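Local coordinates for protein LysR family transcriptional regulator (Vibrio vulnificus, PDB 5B7H) that probably regulates transcription by binding DNA as a LysR-type, OxyR-like factor, of which this chain is the regulatory domain without the DNA-binding part, at residues 18-23 with 45-50; 66-71 with 194-199. The protein carries 1 engineered substitution. All coordinates share one frame; numbering follows the deposited sequence.

Contact 1 (18-23 with 45-50)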
loop_
_atom_site.group_PDB
_atom_site.type_symbol
_atom_site.label_atom_id
_atom_site.label_comp_id
_atom_site.label_asym_id
_atom_site.label_seq_id
_atom_site.Cartn_x
_atom_site.Cartn_y
_atom_site.Cartn_z
ATOM N N LEU A 18 15.524 9.206 13.531
ATOM C CA LEU A 18 15.972 7.953 12.948
ATOM C C LEU A 18 15.307 7.816 11.586
ATOM O O LEU A 18 14.099 8.053 11.493
ATOM C CB LEU A 18 15.536 6.820 13.873
ATOM C CG LEU A 18 16.208 5.482 13.826
ATOM C CD1 LEU A 18 17.675 5.710 14.158
ATOM C CD2 LEU A 18 15.535 4.599 14.868
ATOM N N LYS A 19 16.084 7.463 10.548
ATOM C CA LYS A 19 15.570 7.123 9.227
ATOM C C LYS A 19 15.426 5.612 9.115
ATOM O O LYS A 19 16.416 4.882 9.108
ATOM C CB LYS A 19 16.429 7.702 8.085
ATOM C CG LYS A 19 16.473 9.244 8.135
ATOM C CD LYS A 19 17.520 9.812 7.214
ATOM C CE LYS A 19 17.176 11.204 6.739
ATOM N NZ LYS A 19 18.240 11.673 5.808
ATOM N N LEU A 20 14.205 5.152 8.956
ATOM C CA LEU A 20 13.919 3.717 8.983
ATOM C C LEU A 20 13.257 3.321 7.673
ATOM O O LEU A 20 12.292 3.960 7.252
ATOM C CB LEU A 20 12.997 3.369 10.188
ATOM C CG LEU A 20 12.654 1.888 10.337
ATOM C CD1 LEU A 20 12.469 1.595 11.875
ATOM C CD2 LEU A 20 11.392 1.519 9.577
ATOM N N GLY A 21 13.751 2.255 7.051
ATOM C CA GLY A 21 13.193 1.728 5.822
ATOM C C GLY A 21 12.436 0.444 6.119
ATOM O O GLY A 21 12.816 -0.328 6.997
ATOM N N CYS A 22 11.405 0.187 5.336
ATOM C CA CYS A 22 10.614 -1.012 5.540
ATOM C C CYS A 22 9.957 -1.438 4.233
ATOM O O CYS A 22 9.646 -0.592 3.391
ATOM C CB CYS A 22 9.550 -0.688 6.597
ATOM S SG CYS A 22 8.588 -2.131 7.198
ATOM N N ILE A 23 9.788 -2.747 4.048
ATOM C CA ILE A 23 9.229 -3.305 2.803
ATOM C C ILE A 23 7.716 -3.159 2.698
ATOM O O ILE A 23 7.000 -3.053 3.714
ATOM C CB ILE A 23 9.629 -4.782 2.609
ATOM C CG1 ILE A 23 9.136 -5.622 3.769
ATOM C CG2 ILE A 23 11.180 -4.866 2.457
ATOM C CD1 ILE A 23 9.348 -7.136 3.493
ATOM N N LEU A 45 11.645 10.502 20.054
ATOM C CA LEU A 45 12.152 9.833 18.867
ATOM C C LEU A 45 11.279 10.173 17.670
ATOM O O LEU A 45 10.067 9.908 17.685
ATOM C CB LEU A 45 12.172 8.321 19.059
ATOM C CG LEU A 45 12.850 7.521 17.945
ATOM C CD1 LEU A 45 14.311 7.948 17.731
ATOM C CD2 LEU A 45 12.771 6.069 18.313
ATOM N N ASN A 46 11.890 10.763 16.644
ATOM C CA ASN A 46 11.182 11.140 15.424
ATOM C C ASN A 46 11.577 10.127 14.368
ATOM O O ASN A 46 12.768 9.978 14.074
ATOM C CB ASN A 46 11.580 12.546 14.965
ATOM C CG ASN A 46 10.961 13.627 15.821
ATOM O OD1 ASN A 46 10.229 13.333 16.763
ATOM N ND2 ASN A 46 11.228 14.873 15.494
ATOM N N LEU A 47 10.593 9.421 13.799
ATOM C CA LEU A 47 10.864 8.336 12.876
ATOM C C LEU A 47 10.519 8.790 11.466
ATOM O O LEU A 47 9.338 8.886 11.121
ATOM C CB LEU A 47 10.046 7.111 13.304
ATOM C CG LEU A 47 10.482 5.694 13.059
ATOM C CD1 LEU A 47 11.901 5.452 13.566
ATOM C CD2 LEU A 47 9.464 4.803 13.759
ATOM N N LEU A 48 11.537 9.069 10.643
ATOM C CA LEU A 48 11.379 9.364 9.224
ATOM C C LEU A 48 11.348 8.013 8.528
ATOM O O LEU A 48 12.157 7.136 8.857
ATOM C CB LEU A 48 12.553 10.210 8.703
ATOM C CG LEU A 48 12.588 11.591 9.358
ATOM C CD1 LEU A 48 13.805 12.307 8.845
ATOM C CD2 LEU A 48 11.376 12.398 8.884
ATOM N N LEU A 49 10.405 7.814 7.634
ATOM C CA LEU A 49 10.093 6.484 7.124
ATOM C C LEU A 49 10.261 6.429 5.618
ATOM O O LEU A 49 9.852 7.365 4.905
ATOM C CB LEU A 49 8.648 6.046 7.483
ATOM C CG LEU A 49 8.395 5.931 8.982
ATOM C CD1 LEU A 49 6.906 5.607 9.149
ATOM C CD2 LEU A 49 9.199 4.768 9.509
ATOM N N ARG A 50 10.807 5.321 5.119
ATOM C CA ARG A 50 10.927 5.049 3.689
ATOM C C ARG A 50 10.399 3.666 3.386
ATOM O O ARG A 50 10.780 2.698 4.058
ATOM C CB ARG A 50 12.421 5.096 3.320
ATOM C CG ARG A 50 12.757 4.475 1.982
ATOM C CD ARG A 50 12.447 5.366 0.841
ATOM N NE ARG A 50 13.018 6.686 1.087
ATOM C CZ ARG A 50 14.314 7.016 0.959
ATOM N NH1 ARG A 50 15.237 6.113 0.558
ATOM N NH2 ARG A 50 14.696 8.271 1.257
#
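Five backbone hydrogen bonds join Leu18, Leu20 and Cys22 to Asn46, Leu48 and Arg50, in parallel pairing. Leu18 N donates to Asn46 O, and Leu18 O accepts Leu48 N at 2.9 Å. Leu20 repeats the pattern: its N reaches Leu48 O and its O receives Arg50 N. Cys22 N closes the series on Arg50 O. The straightest of the five is Leu20 N to Leu48 O, with 169° at the hydrogen. CA-H...O contacts run between these bonds. The shortest is Gly21 CA to Arg50 O, 3.1 Å, at a residue with no side chain.

Strands 16-22 and 45-51 are the two strands of a beta-alpha-beta unit, joined by helix 27-41. Strand 45-51 is an outermost strand of the sheet within this chain. The unit belongs to the LysR substrate-binding domain.

Apolar packing lies mainly on the face of Leu18, Leu20, Leu47 and Leu49, which helix 27-41 covers through Leu31 and Ile38. Leu47 CD1 touches two neighbours, 3.9 Å from Leu18 CB and 4.1 Å from Leu20 CB. Leu47 has CG anti to its backbone N (chi1 -150°), and this swings CD1 toward strand 18-22. Leu20 and Leu49 lie side by side and meet through their CD2 methyls at 3.9 Å.

On the other face Lys19 lies alongside Leu48. Its CG and CE both touch Leu48 CD1, each at 4.1 Å. The extended chain then carries NZ away from strand 45-50. Arg50 also leads away, its chain folded at chi2 and chi3, and it packs on Thr147 of the second subunit.

Contact 2 (66-71 with 194-199). With SO4 (sulfate ion), chain D.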
loop_
_atom_site.group_PDB
_atom_site.type_symbol
_atom_site.label_atom_id
_atom_site.label_comp_id
_atom_site.label_asym_id
_atom_site.label_seq_id
_atom_site.Cartn_x
_atom_site.Cartn_y
_atom_site.Cartn_z
ATOM N N LEU A 66 19.658 5.615 4.984
ATOM C CA LEU A 66 18.775 5.168 6.045
ATOM C C LEU A 66 19.662 4.667 7.171
ATOM O O LEU A 66 20.808 4.286 6.939
ATOM C CB LEU A 66 17.873 4.020 5.569
ATOM C CG LEU A 66 16.975 4.414 4.388
ATOM C CD1 LEU A 66 16.250 3.162 3.804
ATOM C CD2 LEU A 66 15.927 5.425 4.873
ATOM N N ASP A 67 19.129 4.683 8.400
ATOM C CA ASP A 67 19.835 4.169 9.582
ATOM C C ASP A 67 19.558 2.697 9.838
ATOM O O ASP A 67 20.434 1.998 10.309
ATOM C CB ASP A 67 19.377 4.912 10.851
ATOM C CG ASP A 67 19.779 6.358 10.853
ATOM O OD1 ASP A 67 21.009 6.603 10.804
ATOM O OD2 ASP A 67 18.914 7.265 10.898
ATOM N N VAL A 68 18.343 2.216 9.599
ATOM C CA VAL A 68 17.976 0.862 9.973
ATOM C C VAL A 68 16.800 0.454 9.106
ATOM O O VAL A 68 16.019 1.303 8.648
ATOM C CB VAL A 68 17.636 0.792 11.488
ATOM C CG1 VAL A 68 16.416 1.703 11.826
ATOM C CG2 VAL A 68 17.417 -0.615 12.006
ATOM N N LEU A 69 16.676 -0.839 8.866
ATOM C CA LEU A 69 15.598 -1.410 8.069
ATOM C C LEU A 69 14.844 -2.414 8.908
ATOM O O LEU A 69 15.422 -3.084 9.770
ATOM C CB LEU A 69 16.130 -2.181 6.837
ATOM C CG LEU A 69 17.204 -1.445 5.998
ATOM C CD1 LEU A 69 17.705 -2.384 4.870
ATOM C CD2 LEU A 69 16.607 -0.126 5.458
ATOM N N ILE A 70 13.557 -2.552 8.614
ATOM C CA ILE A 70 12.750 -3.683 9.054
ATOM C C ILE A 70 12.446 -4.473 7.794
ATOM O O ILE A 70 11.764 -3.966 6.870
ATOM C CB ILE A 70 11.488 -3.251 9.821
ATOM C CG1 ILE A 70 11.870 -2.499 11.109
ATOM C CG2 ILE A 70 10.638 -4.492 10.081
ATOM C CD1 ILE A 70 10.615 -1.908 11.932
ATOM N N LEU A 71 12.974 -5.691 7.745
ATOM C CA LEU A 71 12.871 -6.554 6.578
ATOM C C LEU A 71 12.232 -7.869 6.976
ATOM O O LEU A 71 12.199 -8.251 8.145
ATOM C CB LEU A 71 14.283 -6.879 6.015
ATOM C CG LEU A 71 15.157 -5.726 5.481
ATOM C CD1 LEU A 71 16.411 -6.247 4.834
ATOM C CD2 LEU A 71 14.363 -4.919 4.465
ATOM N N ILE A 194 10.900 -11.752 10.828
ATOM C CA ILE A 194 10.987 -10.315 10.685
ATOM C C ILE A 194 12.246 -9.892 11.428
ATOM O O ILE A 194 12.497 -10.345 12.559
ATOM C CB ILE A 194 9.752 -9.661 11.343
ATOM C CG1 ILE A 194 8.447 -10.250 10.772
ATOM C CG2 ILE A 194 9.831 -8.101 11.186
ATOM C CD1 ILE A 194 8.286 -10.061 9.327
ATOM N N GLY A 195 13.018 -8.990 10.826
ATOM C CA GLY A 195 14.211 -8.564 11.525
ATOM C C GLY A 195 14.570 -7.121 11.261
ATOM O O GLY A 195 14.044 -6.489 10.356
ATOM N N LEU A 196 15.478 -6.621 12.094
ATOM C CA LEU A 196 16.069 -5.300 11.926
ATOM C C LEU A 196 17.464 -5.488 11.336
ATOM O O LEU A 196 18.181 -6.431 11.691
ATOM C CB LEU A 196 16.197 -4.512 13.236
ATOM C CG LEU A 196 14.920 -3.705 13.574
ATOM C CD1 LEU A 196 13.685 -4.649 13.846
ATOM C CD2 LEU A 196 15.221 -2.747 14.778
ATOM N N VAL A 197 17.865 -4.572 10.472
ATOM C CA VAL A 197 19.150 -4.659 9.761
ATOM C C VAL A 197 19.805 -3.287 9.770
ATOM O O VAL A 197 19.152 -2.286 9.449
ATOM C CB VAL A 197 18.940 -5.107 8.305
ATOM C CG1 VAL A 197 20.294 -5.258 7.555
ATOM C CG2 VAL A 197 18.224 -6.481 8.288
ATOM N N TRP A 198 21.117 -3.233 10.039
ATOM C CA TRP A 198 21.818 -1.946 10.136
ATOM C C TRP A 198 23.292 -2.135 9.795
ATOM O O TRP A 198 23.761 -3.254 9.615
ATOM C CB TRP A 198 21.684 -1.275 11.502
ATOM C CG TRP A 198 22.250 -2.041 12.670
ATOM C CD1 TRP A 198 23.512 -1.909 13.203
ATOM C CD2 TRP A 198 21.546 -2.983 13.502
ATOM N NE1 TRP A 198 23.640 -2.726 14.346
ATOM C CE2 TRP A 198 22.441 -3.393 14.524
ATOM C CE3 TRP A 198 20.259 -3.535 13.464
ATOM C CZ2 TRP A 198 22.077 -4.338 15.518
ATOM C CZ3 TRP A 198 19.896 -4.477 14.473
ATOM C CH2 TRP A 198 20.815 -4.847 15.485
ATOM N N ARG A 199 24.037 -1.027 9.744
ATOM C CA ARG A 199 25.466 -1.107 9.373
ATOM C C ARG A 199 26.306 -1.418 10.593
ATOM O O ARG A 199 26.124 -0.794 11.646
ATOM C CB ARG A 199 25.946 0.214 8.826
ATOM C CG ARG A 199 25.251 0.597 7.507
ATOM C CD ARG A 199 25.866 1.867 6.907
ATOM N NE ARG A 199 25.730 3.026 7.774
ATOM C CZ ARG A 199 24.586 3.715 7.898
ATOM N NH1 ARG A 199 23.494 3.370 7.194
ATOM N NH2 ARG A 199 24.540 4.733 8.754
HETATM S S SO4 D . 26.288 6.590 11.588
HETATM O O1 SO4 D . 26.717 6.173 12.926
HETATM O O2 SO4 D . 26.764 5.624 10.581
HETATM O O3 SO4 D . 26.752 7.945 11.313
HETATM O O4 SO4 D . 24.832 6.673 11.611
HETATM O O HOH W 1 22.521 6.628 8.539
HETATM O O HOH W 2 23.190 1.735 10.235
#
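An antiparallel strand pair in the mixed sheet of the LysR substrate-binding domain brings Leu69, Ile70 and Leu71 against Val197, Leu196 and Gly195. Strand 68-73 is one of its parallel strands, and the long strand 180-198 returns beside it. Leu69 with Val197 and Leu71 with Gly195 are hydrogen-bonded pairs; Ile70 with Leu196 is a non-hydrogen-bonded pair. Leu69 N binds Val197 O at 2.9 Å. The return bond, Val197 N to Leu69 O, is less straight, with its donor tilted 21° from the carbonyl plane. Leu71 and Gly195 exchange two straighter bonds.

Ile70 and Leu196 lie side by side on one face, with Ile70 CG1 3.9 Å from Leu196 CD1. The other Leu196 methyl, CD2, meets Val68 CG2. Ile70 CG2 turns to Ile194 CG2. Helix 205-217 adds Phe208 and Leu211 on this side. On the opposite face Leu71 crosses Val197 at about a right angle, CD1 to CG2 at 3.9 Å. Helix 54-62 packs there on Leu69.

Beyond the paired residues, Arg199 bends at chi3 (-61°) and turns its guanidinium edge to Leu66. NH1 donates to Leu66 O at 2.8 Å, in the guanidinium plane, and also binds Leu61 O. A water joins Arg199 NH2 to Asp67 OD1, while Asp67 OD2 takes the backbone N-H of Lys19. A second water bridges Asp67 O and Arg199 N and lies over one face of the guanidinium. A sulfate, probably from the crystallisation liquor, lies at the same group's edge: its O2 accepts Arg199 NH2 at 3.0 Å, in a bond of 170° at the hydrogen.

How the contacts relate
Contacts 1 and 2 are successive parts of one sheet. Their centres lie about 10 Å apart. Strand 16-22 is the inner strand of contact 1 and the direct neighbour of strand 68-73, so the four strands run in the order 45-51, 16-22, 68-73, 180-198. Probable hydrogen bonds join the two contacts: Lys19 O to Asp67 N and Gly21 O to Ile70 N, both 2.8 Å. Cys22 SG also packs on Ile70 O at 3.7 Å. The sulfate belongs to the Arg199 end of contact 2, where Ser203 N binds it too. The second subunit packs on strand 45-50 of contact 1 but does not touch contact 2.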